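Local coordinates for regulatory protein SWI6 (Saccharomyces cerevisiae, PDB 1SW6), which partners SWI4 in SBF and MBP1 in MBF to drive cell-cycle-dependent transcription, and is represented here by its ankyrin-repeat domain, at residues T182-L187 and M229-K234; Y223-L228 and V299-D304. All coordinates share one frame; numbering follows the deposited sequence.

Interaction 1: T182-L187 and M229-K234; sequences TFEALL and MGWIVK
Glu184 and Leu187, one helical turn apart on helix 183-190, receive Lys234 and Trp231 from the end of helix 218-234, the two short helix axes passing 10.4 Å apart. Glu184 has CG anti to its own N (chi1 -177°), and its extended chain carries the carboxylate out between the helices to the ammonium of Lys234. The two side chains cross at about a right angle, the lysine bent at chi3. Glu184 OE2 takes the salt bridge from Lys234 NZ at 2.8 Å, on its syn side and 20° out of the carboxylate plane. The backbone Glu184 O lies obliquely to the indole, 3.9 Å from Trp231 CD1. Leu187 packs on the indole: its CB sits over one face of the five-membered ring of Trp231, 3.6 Å from the centroid and 10° off the normal, a close CH-pi contact. Its CD1 reaches on to Trp231 CB at 3.8 Å, while Leu187 O approaches Trp231 CZ2 at 3.7 Å. Ile232 CD1, from the indole's own helix, meets the ring edge in plane, and Trp231 NE1 is hydrogen-bonded to Asp188, the residue next to Leu187. With an alanine in place of Trp231 the indole is gone, which would probably open a gap beside Leu187 and leave Asp188 OD1 without this N-H donor. The chemistry is mixed: a buried ring, held by face packing and by its N-H, joins the second and third ankyrin repeats, and an ion pair bridges them where Lys234 is exposed to solvent.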
# COMPACT_ATOMS: atom_id res chain seq x y z
N THR A 182 -6.91 -17.89 4.71
CA THR A 182 -8.21 -17.38 5.14
C THR A 182 -9.18 -17.12 4.00
O THR A 182 -10.34 -16.82 4.24
CB THR A 182 -8.06 -16.05 5.92
OG1 THR A 182 -7.20 -15.16 5.18
CG2 THR A 182 -7.48 -16.29 7.31
N PHE A 183 -8.71 -17.24 2.76
CA PHE A 183 -9.56 -16.95 1.61
C PHE A 183 -10.91 -17.66 1.54
O PHE A 183 -11.94 -17.01 1.34
CB PHE A 183 -8.81 -17.20 0.30
CG PHE A 183 -9.50 -16.60 -0.90
CD1 PHE A 183 -9.72 -15.23 -0.99
CD2 PHE A 183 -9.91 -17.41 -1.95
CE1 PHE A 183 -10.35 -14.66 -2.10
CE2 PHE A 183 -10.54 -16.86 -3.08
CZ PHE A 183 -10.75 -15.48 -3.15
N GLU A 184 -10.93 -18.98 1.69
CA GLU A 184 -12.18 -19.70 1.60
C GLU A 184 -13.16 -19.26 2.67
O GLU A 184 -14.36 -19.10 2.40
CB GLU A 184 -11.96 -21.22 1.66
CG GLU A 184 -13.26 -22.02 1.49
CD GLU A 184 -13.03 -23.43 0.95
OE1 GLU A 184 -11.89 -23.92 1.01
OE2 GLU A 184 -13.99 -24.05 0.45
N ALA A 185 -12.67 -19.05 3.90
CA ALA A 185 -13.55 -18.60 4.98
C ALA A 185 -14.00 -17.17 4.69
O ALA A 185 -15.13 -16.78 5.02
CB ALA A 185 -12.80 -18.66 6.32
N LEU A 186 -13.13 -16.38 4.07
CA LEU A 186 -13.46 -14.99 3.73
C LEU A 186 -14.67 -14.89 2.78
O LEU A 186 -15.47 -13.96 2.86
CB LEU A 186 -12.26 -14.30 3.09
CG LEU A 186 -12.41 -12.81 2.78
CD1 LEU A 186 -12.47 -12.02 4.08
CD2 LEU A 186 -11.20 -12.36 1.95
N LEU A 187 -14.79 -15.84 1.87
CA LEU A 187 -15.89 -15.81 0.92
C LEU A 187 -17.25 -15.92 1.62
O LEU A 187 -18.24 -15.39 1.12
CB LEU A 187 -15.72 -16.93 -0.11
CG LEU A 187 -14.52 -16.71 -1.05
CD1 LEU A 187 -14.34 -17.89 -2.00
CD2 LEU A 187 -14.73 -15.42 -1.85
N MET A 229 -13.90 -21.38 -7.24
CA MET A 229 -14.74 -22.34 -7.96
C MET A 229 -15.26 -23.42 -7.00
O MET A 229 -16.45 -23.74 -7.01
CB MET A 229 -13.95 -22.98 -9.10
CG MET A 229 -13.58 -22.01 -10.23
SD MET A 229 -15.03 -21.19 -10.97
CE MET A 229 -15.78 -22.61 -11.80
N GLY A 230 -14.39 -23.96 -6.15
CA GLY A 230 -14.83 -24.97 -5.20
C GLY A 230 -15.89 -24.41 -4.26
O GLY A 230 -16.88 -25.10 -3.94
N TRP A 231 -15.71 -23.17 -3.81
CA TRP A 231 -16.65 -22.53 -2.89
C TRP A 231 -18.05 -22.44 -3.50
O TRP A 231 -19.05 -22.69 -2.83
CB TRP A 231 -16.18 -21.12 -2.52
CG TRP A 231 -17.07 -20.42 -1.49
CD1 TRP A 231 -16.95 -20.48 -0.12
CD2 TRP A 231 -18.20 -19.58 -1.76
NE1 TRP A 231 -17.94 -19.73 0.47
CE2 TRP A 231 -18.72 -19.17 -0.51
CE3 TRP A 231 -18.82 -19.14 -2.93
CZ2 TRP A 231 -19.84 -18.33 -0.41
CZ3 TRP A 231 -19.93 -18.31 -2.83
CH2 TRP A 231 -20.43 -17.91 -1.57
N ILE A 232 -18.11 -22.07 -4.78
CA ILE A 232 -19.38 -21.94 -5.45
C ILE A 232 -20.12 -23.28 -5.47
O ILE A 232 -21.30 -23.34 -5.17
CB ILE A 232 -19.23 -21.38 -6.90
CG1 ILE A 232 -19.51 -19.87 -6.93
CG2 ILE A 232 -20.25 -22.00 -7.81
CD1 ILE A 232 -18.56 -19.03 -6.14
N VAL A 233 -19.42 -24.36 -5.81
CA VAL A 233 -20.07 -25.68 -5.87
C VAL A 233 -20.33 -26.32 -4.51
O VAL A 233 -21.32 -27.03 -4.34
CB VAL A 233 -19.27 -26.67 -6.76
CG1 VAL A 233 -19.27 -26.20 -8.20
CG2 VAL A 233 -17.82 -26.78 -6.28
N LYS A 234 -19.48 -26.05 -3.52
CA LYS A 234 -19.68 -26.63 -2.20
C LYS A 234 -20.74 -25.94 -1.34
O LYS A 234 -21.33 -26.56 -0.46
CB LYS A 234 -18.36 -26.68 -1.43
CG LYS A 234 -17.27 -27.47 -2.14
CD LYS A 234 -16.07 -27.75 -1.25
CE LYS A 234 -15.41 -26.48 -0.74
NZ LYS A 234 -14.30 -26.78 0.23

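Interaction 2: Y223-L228 and V299-D304; sequences YYLDIL and VDALLD
The turns bearing Leu225 and the Ala301-Leu302 pair run in broadly the same N-to-C sense, with their backbones well apart: Leu225 CA lies 8.6 Å from Ala301 CA. Side chains alone span that distance, and the contact is wholly apolar. Leu225 points toward helix 296-304 and sends out one branch, its CG lying anti to the backbone N (chi1 173°), which carries CG, and with it CD2, toward the opposing helix. This methyl meets Leu302 CD2 end to end at 3.9 Å, the two leucines approaching at a slant, and also reaches Ala301 CB at 4.2 Å. Ala301 contributes its single methyl, beside the longer Leu302. Leu302 leaves its helix to one side of the contact, and its CD2 still reaches Leu225. Helix 204-212 adds Leu205 against Leu225 and Ile209 against Leu302. At the flank Asp226 takes no part in the apolar contact; its carboxylate is instead engaged by Lys222 and by the hydroxyl of Tyr305, which follows the second segment and also packs on Leu225. Stacking of successive helix-turn-helix repeats through such aliphatic side chains is characteristic of the ankyrin fold; here the second helix of the fourth repeat packs on that of the third, burying both leucines between the repeats.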
# COMPACT_ATOMS: atom_id res chain seq x y z
N TYR A 223 -4.40 -20.47 -6.37
CA TYR A 223 -5.13 -20.82 -5.16
C TYR A 223 -6.47 -20.10 -5.07
O TYR A 223 -7.50 -20.72 -4.78
CB TYR A 223 -4.28 -20.46 -3.95
CG TYR A 223 -4.95 -20.66 -2.61
CD1 TYR A 223 -4.94 -21.90 -1.98
CD2 TYR A 223 -5.53 -19.58 -1.93
CE1 TYR A 223 -5.48 -22.07 -0.71
CE2 TYR A 223 -6.07 -19.74 -0.66
CZ TYR A 223 -6.04 -20.99 -0.06
OH TYR A 223 -6.49 -21.14 1.23
N TYR A 224 -6.46 -18.79 -5.33
CA TYR A 224 -7.69 -17.99 -5.27
C TYR A 224 -8.73 -18.49 -6.28
O TYR A 224 -9.91 -18.67 -5.95
CB TYR A 224 -7.35 -16.52 -5.54
CG TYR A 224 -6.55 -15.86 -4.42
CD1 TYR A 224 -5.68 -14.81 -4.70
CD2 TYR A 224 -6.68 -16.27 -3.09
CE1 TYR A 224 -4.94 -14.18 -3.68
CE2 TYR A 224 -5.95 -15.65 -2.06
CZ TYR A 224 -5.08 -14.61 -2.36
OH TYR A 224 -4.33 -14.02 -1.37
N LEU A 225 -8.27 -18.74 -7.50
CA LEU A 225 -9.16 -19.23 -8.56
C LEU A 225 -9.81 -20.56 -8.19
O LEU A 225 -11.03 -20.70 -8.29
CB LEU A 225 -8.38 -19.39 -9.86
CG LEU A 225 -9.14 -20.06 -11.02
CD1 LEU A 225 -10.45 -19.31 -11.28
CD2 LEU A 225 -8.28 -20.07 -12.26
N ASP A 226 -9.01 -21.53 -7.75
CA ASP A 226 -9.56 -22.84 -7.40
C ASP A 226 -10.46 -22.79 -6.17
O ASP A 226 -11.50 -23.43 -6.15
CB ASP A 226 -8.45 -23.87 -7.20
CG ASP A 226 -7.69 -24.19 -8.48
OD1 ASP A 226 -8.28 -24.04 -9.58
OD2 ASP A 226 -6.52 -24.59 -8.39
N ILE A 227 -10.07 -22.03 -5.16
CA ILE A 227 -10.89 -21.91 -3.96
C ILE A 227 -12.24 -21.29 -4.31
O ILE A 227 -13.28 -21.71 -3.80
CB ILE A 227 -10.23 -21.02 -2.87
CG1 ILE A 227 -9.07 -21.77 -2.20
CG2 ILE A 227 -11.25 -20.61 -1.82
CD1 ILE A 227 -9.49 -23.06 -1.55
N LEU A 228 -12.23 -20.28 -5.18
CA LEU A 228 -13.47 -19.62 -5.58
C LEU A 228 -14.43 -20.60 -6.29
O LEU A 228 -15.62 -20.65 -5.98
CB LEU A 228 -13.16 -18.44 -6.52
CG LEU A 228 -14.36 -17.70 -7.13
CD1 LEU A 228 -15.38 -17.39 -6.04
CD2 LEU A 228 -13.90 -16.42 -7.79
N VAL A 299 -3.53 -20.39 -17.41
CA VAL A 299 -4.22 -20.45 -18.70
C VAL A 299 -4.92 -21.81 -18.80
O VAL A 299 -6.10 -21.88 -19.17
CB VAL A 299 -3.23 -20.35 -19.88
CG1 VAL A 299 -3.95 -20.68 -21.19
CG2 VAL A 299 -2.62 -18.96 -19.93
N ASP A 300 -4.20 -22.87 -18.48
CA ASP A 300 -4.77 -24.22 -18.53
C ASP A 300 -5.88 -24.41 -17.50
O ASP A 300 -6.88 -25.04 -17.80
CB ASP A 300 -3.68 -25.27 -18.32
CG ASP A 300 -2.75 -25.41 -19.52
OD1 ASP A 300 -1.76 -26.18 -19.41
OD2 ASP A 300 -3.00 -24.76 -20.57
N ALA A 301 -5.69 -23.87 -16.30
CA ALA A 301 -6.72 -24.00 -15.27
C ALA A 301 -8.03 -23.39 -15.78
O ALA A 301 -9.10 -24.00 -15.67
CB ALA A 301 -6.28 -23.32 -14.00
N LEU A 302 -7.94 -22.18 -16.35
CA LEU A 302 -9.11 -21.50 -16.88
C LEU A 302 -9.75 -22.24 -18.05
O LEU A 302 -10.98 -22.27 -18.17
CB LEU A 302 -8.75 -20.09 -17.35
CG LEU A 302 -8.58 -18.98 -16.33
CD1 LEU A 302 -8.11 -17.73 -17.06
CD2 LEU A 302 -9.89 -18.72 -15.59
N LEU A 303 -8.92 -22.80 -18.92
CA LEU A 303 -9.43 -23.53 -20.07
C LEU A 303 -10.19 -24.76 -19.58
O LEU A 303 -11.26 -25.09 -20.11
CB LEU A 303 -8.28 -23.94 -21.01
CG LEU A 303 -7.75 -22.81 -21.91
CD1 LEU A 303 -6.49 -23.27 -22.62
CD2 LEU A 303 -8.82 -22.40 -22.93
N ASP A 304 -9.63 -25.42 -18.57
CA ASP A 304 -10.27 -26.61 -18.02
C ASP A 304 -11.59 -26.30 -17.33
O ASP A 304 -12.42 -27.19 -17.14
CB ASP A 304 -9.33 -27.33 -17.04
CG ASP A 304 -8.17 -28.01 -17.75
OD1 ASP A 304 -8.13 -27.99 -19.00
OD2 ASP A 304 -7.29 -28.57 -17.06

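How the interactions relate
Helix 218-234 is common to both interactions, standing between helix 183-190 on one flank and helix 296-304 on another. Interaction 1 uses its last turns and interaction 2 the turns before, so the contacts, with centres 13 Å apart, link the second, third and fourth repeats in series. They also touch directly: Phe183 CE2 packs 3.5 Å from Tyr224 O, and Glu184 CB lies 3.6 Å from Ile227 CG2, while Leu187 leans on the same isoleucine. Tyr305 reaches both, packing on Met229 of one segment and Leu225 of the other. Neither interaction is touched by the second chain of the assembly.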